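Local coordinates for DNA repair protein RecO (Deinococcus radiodurans, PDB 1U5K), which is probably involved in DNA repair and in recombination by the RecF pathway, and carries a bound zinc ion, at residues A[101-106]-A[138-143]; A[28-33]-A[111-116]; A[151-156]-A[171-176]; A[161-166]-A[179-184]. All coordinates share one frame; numbering follows the deposited sequence.

Interaction 1 (A[101-106]-A[138-143]); sequences ALFQEG and YKLLGL
Leu140 meets both Leu102 and Phe103, and does so with different parts of itself. Its CB lies 3.9 Å from Leu102 CD2, while its methyl CD2 reaches the Phe103 ring, 4.0 Å from CE1, the two side chains crossing at about a right angle. The carbonyl O of Leu140 also looks toward this pair but is already taken by Leu143 N, three residues on. Leu141 starts from a CB that points away, yet with CG beside its backbone N (chi1 -54°) the branch swings back and sets CD2 4.0 Å from Leu102 CD1. The contact is purely apolar, with no hydrogen bond across it, and joins two helices of the C-terminal helical part: the last turn of helix 86-102 and the residue after it meet the stretch where helix 129-141 runs out, and Leu115 of helix 110-125 covers Leu140. Past Gly142, Leu143 offers CB to Phe103 CZ at 4.1 Å and its carbonyl O to the ring edge, 3.5 Å from CE2 and near the ring plane. Cut back to an alanine, Phe103 would probably leave a gap beside Leu140 CD2 and Leu143 CB. The same ring meets Phe108 edge-to-face, and Ala112 packs on it from helix 110-125.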
loop_
_atom_site.group_PDB
_atom_site.type_symbol
_atom_site.label_atom_id
_atom_site.label_comp_id
_atom_site.label_asym_id
_atom_site.label_seq_id
_atom_site.Cartn_x
_atom_site.Cartn_y
_atom_site.Cartn_z
ATOM N N ALA A 101 -6.785 -9.680 -1.328
ATOM C CA ALA A 101 -7.027 -8.808 -2.454
ATOM C C ALA A 101 -7.707 -9.561 -3.582
ATOM O O ALA A 101 -8.504 -8.979 -4.321
ATOM C CB ALA A 101 -5.722 -8.227 -2.910
ATOM N N LEU A 102 -7.400 -10.851 -3.700
ATOM C CA LEU A 102 -7.815 -11.613 -4.868
ATOM C C LEU A 102 -9.283 -12.034 -4.769
ATOM O O LEU A 102 -10.007 -12.017 -5.760
ATOM C CB LEU A 102 -6.893 -12.808 -5.107
ATOM C CG LEU A 102 -7.335 -13.818 -6.162
ATOM C CD1 LEU A 102 -7.205 -13.167 -7.522
ATOM C CD2 LEU A 102 -6.512 -15.095 -6.117
ATOM N N PHE A 103 -9.697 -12.423 -3.574
ATOM C CA PHE A 103 -11.029 -12.924 -3.301
ATOM C C PHE A 103 -11.903 -11.803 -2.736
ATOM O O PHE A 103 -11.636 -11.286 -1.658
ATOM C CB PHE A 103 -10.932 -14.056 -2.278
ATOM C CG PHE A 103 -10.272 -15.290 -2.810
ATOM C CD1 PHE A 103 -8.899 -15.449 -2.720
ATOM C CD2 PHE A 103 -11.020 -16.279 -3.431
ATOM C CE1 PHE A 103 -8.298 -16.595 -3.238
ATOM C CE2 PHE A 103 -10.424 -17.427 -3.948
ATOM C CZ PHE A 103 -9.059 -17.574 -3.861
ATOM N N GLN A 104 -12.962 -11.451 -3.455
ATOM C CA GLN A 104 -13.972 -10.518 -2.950
ATOM C C GLN A 104 -14.889 -11.225 -1.961
ATOM O O GLN A 104 -14.872 -12.457 -1.853
ATOM C CB GLN A 104 -14.828 -9.984 -4.102
ATOM C CG GLN A 104 -14.018 -9.405 -5.240
ATOM C CD GLN A 104 -12.949 -8.461 -4.719
ATOM O OE1 GLN A 104 -11.758 -8.787 -4.720
ATOM N NE2 GLN A 104 -13.373 -7.299 -4.247
ATOM N N GLU A 105 -15.668 -10.430 -1.233
ATOM C CA GLU A 105 -16.553 -10.948 -0.193
ATOM C C GLU A 105 -17.464 -12.000 -0.814
ATOM O O GLU A 105 -17.955 -11.787 -1.919
ATOM C CB GLU A 105 -17.366 -9.828 0.446
ATOM N N GLY A 106 -17.618 -13.139 -0.142
ATOM C CA GLY A 106 -18.265 -14.326 -0.682
ATOM C C GLY A 106 -17.459 -15.268 -1.566
ATOM O O GLY A 106 -17.822 -16.424 -1.780
ATOM N N TYR A 138 -0.473 -18.357 -8.172
ATOM C CA TYR A 138 -1.073 -18.726 -9.454
ATOM C C TYR A 138 -2.177 -19.771 -9.293
ATOM O O TYR A 138 -3.254 -19.668 -9.895
ATOM C CB TYR A 138 -0.014 -19.182 -10.465
ATOM C CG TYR A 138 0.629 -18.099 -11.281
ATOM C CD1 TYR A 138 1.665 -17.345 -10.759
ATOM C CD2 TYR A 138 0.192 -17.803 -12.582
ATOM C CE1 TYR A 138 2.237 -16.338 -11.507
ATOM C CE2 TYR A 138 0.793 -16.825 -13.353
ATOM C CZ TYR A 138 1.819 -16.082 -12.802
ATOM O OH TYR A 138 2.466 -15.090 -13.504
ATOM N N LYS A 139 -1.944 -20.739 -8.416
ATOM C CA LYS A 139 -2.961 -21.727 -8.120
ATOM C C LYS A 139 -4.245 -21.128 -7.577
ATOM O O LYS A 139 -5.329 -21.557 -7.952
ATOM C CB LYS A 139 -2.457 -22.815 -7.170
ATOM C CG LYS A 139 -3.338 -24.045 -7.156
ATOM C CD LYS A 139 -3.040 -25.049 -8.261
ATOM C CE LYS A 139 -4.017 -26.218 -8.191
ATOM N NZ LYS A 139 -4.130 -26.965 -9.460
ATOM N N LEU A 140 -4.127 -20.130 -6.706
ATOM C CA LEU A 140 -5.309 -19.485 -6.157
ATOM C C LEU A 140 -6.123 -18.772 -7.237
ATOM O O LEU A 140 -7.316 -18.586 -7.060
ATOM C CB LEU A 140 -4.955 -18.501 -5.042
ATOM C CG LEU A 140 -4.496 -19.090 -3.715
ATOM C CD1 LEU A 140 -3.615 -18.160 -2.869
ATOM C CD2 LEU A 140 -5.676 -19.617 -2.922
ATOM N N LEU A 141 -5.519 -18.335 -8.337
ATOM C CA LEU A 141 -6.290 -17.784 -9.442
ATOM C C LEU A 141 -7.420 -18.687 -9.926
ATOM O O LEU A 141 -8.485 -18.199 -10.325
ATOM C CB LEU A 141 -5.396 -17.429 -10.631
ATOM C CG LEU A 141 -4.193 -16.506 -10.411
ATOM C CD1 LEU A 141 -3.351 -16.370 -11.675
ATOM C CD2 LEU A 141 -4.714 -15.157 -10.001
ATOM N N GLY A 142 -7.190 -19.995 -9.909
ATOM C CA GLY A 142 -8.202 -20.961 -10.288
ATOM C C GLY A 142 -9.400 -21.061 -9.367
ATOM O O GLY A 142 -10.411 -21.637 -9.762
ATOM N N LEU A 143 -9.310 -20.532 -8.150
ATOM C CA LEU A 143 -10.419 -20.642 -7.219
ATOM C C LEU A 143 -11.201 -19.345 -7.053
ATOM O O LEU A 143 -12.206 -19.287 -6.359
ATOM C CB LEU A 143 -9.898 -21.085 -5.862
ATOM C CG LEU A 143 -9.153 -22.413 -5.835
ATOM C CD1 LEU A 143 -8.534 -22.629 -4.461
ATOM C CD2 LEU A 143 -10.072 -23.551 -6.207
#

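Interaction 2 (A[28-33]-A[111-116]); sequences LTPQGK and QAFDLF
Two CH-pi contacts carry the join between Leu28 and Pro30 on one side and Phe116 and Phe113 on the other. Leu28 CD1 stands over the centre of the Phe116 ring, 3.8 Å from its centroid and only 6° off the normal, so that all six ring carbons lie at similar range. Pro30 CD does the same for Phe113, 3.9 Å from the ring centroid. Both phenylalanines hold CG anti to the backbone N (chi1 175° for Phe113, 176° for Phe116), which throws the two rings off the helix toward the strand end.

Closer still is the backbone contact at the rim of Phe113, where Leu28 O sits near the ring plane, 3.2 Å from CE1. A leucine in place of Phe113 would probably leave Pro30 CD without an aromatic face to rest on and Leu28 O without its ring edge.

Hydrogen bonds act within the turn, none across the contact. Gly32 O takes two donors, Thr29 N at 3.2 Å and the hydroxyl Thr29 OG1 at 2.7 Å, the latter in the carbonyl plane on a lone pair, while Gly32 N returns a bond to Thr29 O. The result is a type I turn from Thr29 to Gly32, a hairpin between strands 23-29 and 32-38 of the N-terminal OB-fold domain, docked through its proline on helix 110-125 of the helical part.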
loop_
_atom_site.group_PDB
_atom_site.type_symbol
_atom_site.label_atom_id
_atom_site.label_comp_id
_atom_site.label_asym_id
_atom_site.label_seq_id
_atom_site.Cartn_x
_atom_site.Cartn_y
_atom_site.Cartn_z
ATOM N N LEU A 28 -8.734 -15.508 7.497
ATOM C CA LEU A 28 -9.228 -16.382 6.451
ATOM C C LEU A 28 -9.600 -17.716 7.087
ATOM O O LEU A 28 -8.811 -18.297 7.824
ATOM C CB LEU A 28 -8.186 -16.514 5.349
ATOM C CG LEU A 28 -7.819 -15.214 4.644
ATOM C CD1 LEU A 28 -6.794 -15.576 3.603
ATOM C CD2 LEU A 28 -9.018 -14.485 4.072
ATOM N N THR A 29 -10.812 -18.168 6.789
ATOM C CA THR A 29 -11.420 -19.386 7.321
ATOM C C THR A 29 -12.093 -20.234 6.246
ATOM O O THR A 29 -12.439 -19.707 5.188
ATOM C CB THR A 29 -12.483 -19.077 8.399
ATOM O OG1 THR A 29 -13.761 -18.776 7.812
ATOM C CG2 THR A 29 -12.082 -17.865 9.211
ATOM N N PRO A 30 -12.327 -21.514 6.539
ATOM C CA PRO A 30 -13.002 -22.386 5.576
ATOM C C PRO A 30 -14.417 -21.939 5.230
ATOM O O PRO A 30 -14.894 -22.309 4.159
ATOM C CB PRO A 30 -12.944 -23.776 6.223
ATOM C CG PRO A 30 -12.687 -23.564 7.649
ATOM C CD PRO A 30 -11.956 -22.242 7.764
ATOM N N GLN A 31 -15.019 -21.084 6.053
ATOM C CA GLN A 31 -16.326 -20.519 5.746
ATOM C C GLN A 31 -16.318 -19.082 5.231
ATOM O O GLN A 31 -17.364 -18.450 5.147
ATOM C CB GLN A 31 -17.215 -20.577 6.989
ATOM C CG GLN A 31 -17.239 -21.945 7.660
ATOM C CD GLN A 31 -18.227 -21.986 8.828
ATOM O OE1 GLN A 31 -17.857 -22.040 10.007
ATOM N NE2 GLN A 31 -19.502 -21.952 8.486
ATOM N N GLY A 32 -15.153 -18.553 4.875
ATOM C CA GLY A 32 -15.077 -17.225 4.304
ATOM C C GLY A 32 -14.137 -16.328 5.088
ATOM O O GLY A 32 -13.525 -16.729 6.075
ATOM N N LYS A 33 -14.025 -15.095 4.612
ATOM C CA LYS A 33 -13.258 -14.077 5.307
ATOM C C LYS A 33 -14.031 -13.617 6.537
ATOM O O LYS A 33 -15.247 -13.477 6.438
ATOM C CB LYS A 33 -13.079 -12.872 4.394
ATOM C CG LYS A 33 -12.161 -13.003 3.184
ATOM C CD LYS A 33 -12.112 -11.610 2.545
ATOM C CE LYS A 33 -11.778 -11.620 1.080
ATOM N NZ LYS A 33 -11.121 -10.349 0.629
ATOM N N GLN A 111 -11.944 -24.632 -0.238
ATOM C CA GLN A 111 -10.826 -25.071 -1.064
ATOM C C GLN A 111 -9.732 -24.003 -1.053
ATOM O O GLN A 111 -8.547 -24.304 -0.958
ATOM C CB GLN A 111 -11.296 -25.362 -2.488
ATOM C CG GLN A 111 -12.211 -26.570 -2.637
ATOM C CD GLN A 111 -13.663 -26.353 -2.245
ATOM O OE1 GLN A 111 -14.129 -25.230 -2.032
ATOM N NE2 GLN A 111 -14.391 -27.458 -2.153
ATOM N N ALA A 112 -10.154 -22.742 -1.081
ATOM C CA ALA A 112 -9.260 -21.598 -1.037
ATOM C C ALA A 112 -8.570 -21.545 0.313
ATOM O O ALA A 112 -7.355 -21.385 0.361
ATOM C CB ALA A 112 -10.018 -20.307 -1.346
ATOM N N PHE A 113 -9.316 -21.752 1.394
ATOM C CA PHE A 113 -8.740 -21.798 2.727
ATOM C C PHE A 113 -7.639 -22.859 2.810
ATOM O O PHE A 113 -6.536 -22.593 3.299
ATOM C CB PHE A 113 -9.758 -22.055 3.849
ATOM C CG PHE A 113 -9.085 -22.213 5.193
ATOM C CD1 PHE A 113 -8.620 -21.104 5.875
ATOM C CD2 PHE A 113 -8.798 -23.472 5.703
ATOM C CE1 PHE A 113 -7.918 -21.239 7.054
ATOM C CE2 PHE A 113 -8.102 -23.626 6.879
ATOM C CZ PHE A 113 -7.661 -22.516 7.554
ATOM N N ASP A 114 -7.937 -24.051 2.306
ATOM C CA ASP A 114 -6.993 -25.161 2.435
ATOM C C ASP A 114 -5.699 -24.908 1.664
ATOM O O ASP A 114 -4.597 -25.200 2.139
ATOM C CB ASP A 114 -7.604 -26.444 1.882
ATOM C CG ASP A 114 -8.633 -27.051 2.811
ATOM O OD1 ASP A 114 -8.583 -26.818 4.042
ATOM O OD2 ASP A 114 -9.518 -27.790 2.345
ATOM N N LEU A 115 -5.859 -24.386 0.454
ATOM C CA LEU A 115 -4.736 -23.976 -0.371
ATOM C C LEU A 115 -3.951 -22.841 0.266
ATOM O O LEU A 115 -2.717 -22.829 0.200
ATOM C CB LEU A 115 -5.196 -23.525 -1.749
ATOM C CG LEU A 115 -4.529 -23.963 -3.050
ATOM C CD1 LEU A 115 -4.395 -22.748 -3.943
ATOM C CD2 LEU A 115 -3.227 -24.752 -3.002
ATOM N N PHE A 116 -4.646 -21.847 0.815
ATOM C CA PHE A 116 -3.944 -20.783 1.535
ATOM C C PHE A 116 -3.105 -21.290 2.717
ATOM O O PHE A 116 -1.937 -20.933 2.885
ATOM C CB PHE A 116 -4.919 -19.696 1.987
ATOM C CG PHE A 116 -4.267 -18.633 2.802
ATOM C CD1 PHE A 116 -3.496 -17.661 2.183
ATOM C CD2 PHE A 116 -4.407 -18.616 4.169
ATOM C CE1 PHE A 116 -2.851 -16.702 2.934
ATOM C CE2 PHE A 116 -3.778 -17.657 4.920
ATOM C CZ PHE A 116 -2.997 -16.701 4.307
#

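Interaction 3 (A[151-156]-A[171-176]). With ZN (zinc ion), chain C.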
loop_
_atom_site.group_PDB
_atom_site.type_symbol
_atom_site.label_atom_id
_atom_site.label_comp_id
_atom_site.label_asym_id
_atom_site.label_seq_id
_atom_site.Cartn_x
_atom_site.Cartn_y
_atom_site.Cartn_z
ATOM N N ALA A 151 -4.881 -20.087 -23.733
ATOM C CA ALA A 151 -4.987 -20.859 -24.963
ATOM C C ALA A 151 -5.047 -20.001 -26.225
ATOM O O ALA A 151 -4.691 -20.482 -27.292
ATOM C CB ALA A 151 -6.203 -21.788 -24.911
ATOM N N ARG A 152 -5.457 -18.740 -26.123
ATOM C CA ARG A 152 -5.583 -17.867 -27.286
ATOM C C ARG A 152 -5.051 -16.455 -27.049
ATOM O O ARG A 152 -5.112 -15.932 -25.942
ATOM C CB ARG A 152 -7.050 -17.798 -27.704
ATOM C CG ARG A 152 -7.661 -19.127 -28.127
ATOM C CD ARG A 152 -9.095 -18.941 -28.590
ATOM N NE ARG A 152 -9.682 -20.070 -29.312
ATOM C CZ ARG A 152 -9.440 -20.439 -30.568
ATOM N NH1 ARG A 152 -8.562 -19.827 -31.358
ATOM N NH2 ARG A 152 -10.089 -21.499 -31.035
ATOM N N CYS A 153 -4.508 -15.836 -28.093
ATOM C CA CYS A 153 -4.026 -14.468 -28.003
ATOM C C CYS A 153 -5.161 -13.589 -27.498
ATOM O O CYS A 153 -6.289 -13.662 -27.985
ATOM C CB CYS A 153 -3.531 -13.983 -29.369
ATOM S SG CYS A 153 -3.202 -12.220 -29.494
ATOM N N ALA A 154 -4.840 -12.753 -26.519
ATOM C CA ALA A 154 -5.836 -11.911 -25.877
ATOM C C ALA A 154 -6.374 -10.851 -26.840
ATOM O O ALA A 154 -7.428 -10.279 -26.594
ATOM C CB ALA A 154 -5.230 -11.237 -24.660
ATOM N N ARG A 155 -5.677 -10.585 -27.942
ATOM C CA ARG A 155 -6.147 -9.571 -28.880
ATOM C C ARG A 155 -6.890 -10.176 -30.072
ATOM O O ARG A 155 -8.053 -9.855 -30.287
ATOM C CB ARG A 155 -4.971 -8.701 -29.321
ATOM C CG ARG A 155 -5.278 -7.645 -30.362
ATOM C CD ARG A 155 -4.222 -6.577 -30.474
ATOM N NE ARG A 155 -4.468 -5.491 -31.427
ATOM C CZ ARG A 155 -4.061 -5.487 -32.699
ATOM N NH1 ARG A 155 -3.483 -6.551 -33.213
ATOM N NH2 ARG A 155 -4.223 -4.421 -33.472
ATOM N N CYS A 156 -6.239 -11.022 -30.863
ATOM C CA CYS A 156 -6.837 -11.558 -32.079
ATOM C C CYS A 156 -7.403 -12.971 -31.964
ATOM O O CYS A 156 -8.085 -13.436 -32.874
ATOM C CB CYS A 156 -5.811 -11.561 -33.201
ATOM S SG CYS A 156 -4.564 -12.856 -33.096
ATOM N N LEU A 171 -1.684 -13.360 -22.563
ATOM C CA LEU A 171 -0.635 -13.608 -23.546
ATOM C C LEU A 171 -1.046 -13.161 -24.958
ATOM O O LEU A 171 -2.223 -13.195 -25.297
ATOM C CB LEU A 171 -0.328 -15.096 -23.588
ATOM C CG LEU A 171 0.142 -15.762 -22.282
ATOM C CD1 LEU A 171 0.078 -17.252 -22.502
ATOM C CD2 LEU A 171 1.534 -15.326 -21.902
ATOM N N LEU A 172 -0.082 -12.738 -25.763
ATOM C CA LEU A 172 -0.281 -12.265 -27.131
ATOM C C LEU A 172 0.469 -13.156 -28.107
ATOM O O LEU A 172 1.518 -13.707 -27.760
ATOM C CB LEU A 172 0.220 -10.832 -27.301
ATOM C CG LEU A 172 -0.551 -9.793 -26.501
ATOM C CD1 LEU A 172 0.153 -8.449 -26.578
ATOM C CD2 LEU A 172 -2.009 -9.759 -26.918
ATOM N N CYS A 173 -0.035 -13.265 -29.339
ATOM C CA CYS A 173 0.692 -13.963 -30.399
ATOM C C CYS A 173 1.812 -13.091 -30.948
ATOM O O CYS A 173 1.888 -11.884 -30.692
ATOM C CB CYS A 173 -0.241 -14.405 -31.539
ATOM S SG CYS A 173 -0.838 -13.049 -32.573
ATOM N N SER A 174 2.662 -13.712 -31.760
ATOM C CA SER A 174 3.828 -13.053 -32.341
ATOM C C SER A 174 3.426 -11.862 -33.209
ATOM O O SER A 174 4.161 -10.885 -33.287
ATOM C CB SER A 174 4.700 -14.052 -33.114
ATOM O OG SER A 174 4.054 -14.474 -34.312
ATOM N N LYS A 175 2.226 -11.882 -33.781
ATOM C CA LYS A 175 1.778 -10.785 -34.615
ATOM C C LYS A 175 1.233 -9.604 -33.820
ATOM O O LYS A 175 1.411 -8.471 -34.240
ATOM C CB LYS A 175 0.734 -11.271 -35.626
ATOM C CG LYS A 175 1.214 -12.318 -36.620
ATOM C CD LYS A 175 2.167 -11.842 -37.703
ATOM C CE LYS A 175 2.336 -12.887 -38.829
ATOM N NZ LYS A 175 1.442 -12.623 -40.028
ATOM N N CYS A 176 0.629 -9.831 -32.659
ATOM C CA CYS A 176 0.050 -8.759 -31.860
ATOM C C CYS A 176 1.075 -8.179 -30.888
ATOM O O CYS A 176 0.921 -7.069 -30.414
ATOM C CB CYS A 176 -1.182 -9.282 -31.127
ATOM S SG CYS A 176 -2.584 -9.646 -32.205
HETATM ZN ZN ZN C . -2.806 -12.021 -31.892
HETATM O O HOH W 1 -4.202 -14.895 -23.519
#
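Cys153, Cys156, Cys173 and Cys176 surround one zinc ion with four sulfurs, two from each segment. The bonds are nearly equal, 2.4 Å from zinc to Cys153 SG and 2.3 Å to Cys156 SG, with those to Cys173 and Cys176 in the same narrow range. The cysteines reach the metal by different routes: Cys153 has SG anti to its backbone N (chi1 169°), whereas Cys156 and Cys173 hold theirs between N and the carbonyl carbon.

A second shell of N-H groups grips these sulfurs. Cys153 SG accepts from three backbone amides, those of Arg155 and Cys156 in its own loop and that of Cys173 across the contact, the last at 3.3 Å and nearly straight (165°). Arg155 runs its extended chain alongside Cys176 and brings NH1 to within 3.4 Å of Cys176 SG, which lies at the guanidinium edge, in its plane. Such donors, one of them probably charged, are likely to offset part of the negative charge that four thiolates gather round the metal. Leu172 CD2 covers Cys153 SG at 3.8 Å.

Farther out, Ala154 N bonds to Leu171 O at 2.9 Å, tying the first cysteine loop to strand 171-172 by their backbones, and a water links Arg152 O to Leu171 N. This Cys4 site, built from two CxxC loops as in zinc ribbons, follows helix 129-141 at some distance in the chain; one of its loops grows directly out of strand 171-172, whose partner in the small antiparallel sheet is strand 163-164, and Leu171 turns its side chain to Pro161 and Tyr182.

Interaction 4 (A[161-166]-A[179-184])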
loop_
_atom_site.group_PDB
_atom_site.type_symbol
_atom_site.label_atom_id
_atom_site.label_comp_id
_atom_site.label_asym_id
_atom_site.label_seq_id
_atom_site.Cartn_x
_atom_site.Cartn_y
_atom_site.Cartn_z
ATOM N N PRO A 161 -0.542 -18.494 -27.899
ATOM C CA PRO A 161 0.314 -17.307 -27.865
ATOM C C PRO A 161 1.513 -17.516 -26.942
ATOM O O PRO A 161 1.407 -18.169 -25.905
ATOM C CB PRO A 161 -0.616 -16.230 -27.295
ATOM C CG PRO A 161 -1.605 -16.959 -26.460
ATOM C CD PRO A 161 -1.803 -18.275 -27.172
ATOM N N GLU A 162 2.636 -16.903 -27.285
ATOM C CA GLU A 162 3.864 -17.098 -26.535
ATOM C C GLU A 162 4.440 -15.812 -25.959
ATOM O O GLU A 162 5.528 -15.821 -25.385
ATOM C CB GLU A 162 4.901 -17.739 -27.456
ATOM C CG GLU A 162 4.489 -19.079 -28.035
ATOM C CD GLU A 162 5.611 -19.759 -28.803
ATOM O OE1 GLU A 162 6.481 -19.055 -29.358
ATOM O OE2 GLU A 162 5.642 -21.010 -28.818
ATOM N N HIS A 163 3.740 -14.696 -26.140
ATOM C CA HIS A 163 4.340 -13.415 -25.789
ATOM C C HIS A 163 3.631 -12.699 -24.646
ATOM O O HIS A 163 2.424 -12.892 -24.439
ATOM C CB HIS A 163 4.381 -12.471 -26.991
ATOM C CG HIS A 163 5.164 -12.998 -28.156
ATOM N ND1 HIS A 163 6.255 -12.326 -28.665
ATOM C CD2 HIS A 163 4.984 -14.081 -28.950
ATOM C CE1 HIS A 163 6.739 -12.995 -29.694
ATOM N NE2 HIS A 163 5.988 -14.064 -29.892
ATOM N N PRO A 164 4.373 -11.823 -23.972
ATOM C CA PRO A 164 3.819 -10.996 -22.894
ATOM C C PRO A 164 2.704 -10.089 -23.396
ATOM O O PRO A 164 2.748 -9.667 -24.552
ATOM C CB PRO A 164 5.005 -10.141 -22.438
ATOM C CG PRO A 164 6.212 -10.823 -22.944
ATOM C CD PRO A 164 5.797 -11.521 -24.195
ATOM N N ASP A 165 1.736 -9.818 -22.526
ATOM C CA ASP A 165 0.594 -8.942 -22.750
ATOM C C ASP A 165 0.714 -7.809 -21.725
ATOM O O ASP A 165 0.226 -7.957 -20.608
ATOM C CB ASP A 165 -0.686 -9.752 -22.499
ATOM C CG ASP A 165 -1.916 -8.910 -22.517
ATOM O OD1 ASP A 165 -1.800 -7.770 -23.023
ATOM O OD2 ASP A 165 -3.017 -9.305 -22.053
ATOM N N PRO A 166 1.376 -6.706 -22.050
ATOM C CA PRO A 166 1.528 -5.602 -21.092
ATOM C C PRO A 166 0.232 -4.881 -20.739
ATOM O O PRO A 166 0.167 -4.296 -19.654
ATOM C CB PRO A 166 2.574 -4.676 -21.737
ATOM C CG PRO A 166 2.807 -5.156 -23.118
ATOM C CD PRO A 166 2.131 -6.498 -23.299
ATOM N N LEU A 179 6.905 -7.314 -27.849
ATOM C CA LEU A 179 7.997 -7.842 -27.041
ATOM C C LEU A 179 8.363 -9.269 -27.436
ATOM O O LEU A 179 7.537 -9.983 -27.997
ATOM C CB LEU A 179 7.599 -7.808 -25.565
ATOM C CG LEU A 179 7.348 -6.422 -24.974
ATOM C CD1 LEU A 179 6.794 -6.585 -23.556
ATOM C CD2 LEU A 179 8.648 -5.644 -24.991
ATOM N N PRO A 180 9.598 -9.687 -27.166
ATOM C CA PRO A 180 10.023 -11.058 -27.477
ATOM C C PRO A 180 9.262 -12.119 -26.690
ATOM O O PRO A 180 8.719 -11.819 -25.639
ATOM C CB PRO A 180 11.511 -11.100 -27.095
ATOM C CG PRO A 180 11.862 -9.775 -26.520
ATOM C CD PRO A 180 10.675 -8.862 -26.592
ATOM N N PRO A 181 9.264 -13.361 -27.152
ATOM C CA PRO A 181 8.480 -14.406 -26.500
ATOM C C PRO A 181 9.000 -14.715 -25.096
ATOM O O PRO A 181 10.168 -14.455 -24.822
ATOM C CB PRO A 181 8.635 -15.606 -27.432
ATOM C CG PRO A 181 9.814 -15.336 -28.294
ATOM C CD PRO A 181 10.046 -13.871 -28.289
ATOM N N TYR A 182 8.114 -15.162 -24.210
ATOM C CA TYR A 182 8.564 -15.716 -22.950
ATOM C C TYR A 182 9.433 -16.934 -23.247
ATOM O O TYR A 182 9.139 -17.691 -24.173
ATOM C CB TYR A 182 7.372 -16.172 -22.123
ATOM C CG TYR A 182 6.587 -15.077 -21.449
ATOM C CD1 TYR A 182 5.222 -14.963 -21.652
ATOM C CD2 TYR A 182 7.194 -14.179 -20.584
ATOM C CE1 TYR A 182 4.500 -13.965 -21.022
ATOM C CE2 TYR A 182 6.467 -13.221 -19.904
ATOM C CZ TYR A 182 5.108 -13.115 -20.121
ATOM O OH TYR A 182 4.355 -12.139 -19.492
ATOM N N PRO A 183 10.478 -17.149 -22.455
ATOM C CA PRO A 183 11.269 -18.373 -22.596
ATOM C C PRO A 183 10.449 -19.590 -22.216
ATOM O O PRO A 183 9.402 -19.484 -21.561
ATOM C CB PRO A 183 12.463 -18.160 -21.661
ATOM C CG PRO A 183 12.075 -17.096 -20.730
ATOM C CD PRO A 183 10.982 -16.283 -21.378
ATOM N N PRO A 184 10.893 -20.745 -22.697
ATOM C CA PRO A 184 10.098 -21.973 -22.595
ATOM C C PRO A 184 9.633 -22.370 -21.188
ATOM O O PRO A 184 8.523 -22.880 -21.044
ATOM C CB PRO A 184 11.010 -23.057 -23.187
ATOM C CG PRO A 184 12.118 -22.354 -23.886
ATOM C CD PRO A 184 12.156 -20.928 -23.436
HETATM O O HOH W 2 4.361 -8.174 -26.308
HETATM O O HOH W 3 1.780 -11.290 -19.900
#
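His163 and Pro181 lie side by side, pointing the same way, and the histidine can be followed outward from the backbone. Its CB has Leu179 O at 4.1 Å, while CG already stands beneath Pro181 CA. One step on, ND1 gives its proton to Leu179 O over 2.8 Å; the bond is nearly straight (166°), with the oxygen in the ring plane and the nitrogen in the plane of the carbonyl. CE1 meets Pro181 CD at 3.7 Å, and NE2, at the far end, has Pro181 CB nearby. The proline thus covers one face of the imidazole, its CB making a CH-pi contact, while the hydrogen bond at the edge fixes the rotation of the ring. CG beside the backbone N (chi1 -60°) brings the ring round to this position.

On the neighbouring residues the roles of ring and proline are exchanged. Pro164 CG lies over one face of Tyr182, 3.9 Å from the ring centroid, as the two side chains slide past each other in opposite directions. Tyr182 N bonds to Glu162 O at 2.9 Å, and its hydroxyl shares a water with Asp165 N; a second water joins Pro164 O to Leu179 N. Leu179 CD1 packs on Pro164 CB, and this leucine also touches Pro19 of the second subunit. Tyr182 leans on Leu187 and Leu190 of helix 184-192, for which Pro183 takes the N-cap position. The whole is a proline-rich segment packed against strand 163-164 of the zinc-ribbon-like module, with the His163 side chain about 9 Å from the zinc ion.

Overall arrangement
From the N terminus, the hairpin turn at 28-33, between two strands of the OB-fold sheet, waits for its partner until helix 110-125, so interaction 2 spans the join between the two domains. Interaction 1 opens at 101-106, inside that span, and closes at 138-143, beyond it: the two cross, and they touch where Leu143 packs against Ala112. Both are complete before the zinc module begins. There interactions 3 and 4 cross in turn, 151-156 with 171-176 and 161-166 with 179-184, sharing the small sheet of strands 163-164 and 171-172. Their centres lie about 9 Å apart, whereas the centres of interactions 2 and 3 are about 34 Å apart, with the helices between the OB-fold sheet and the metal.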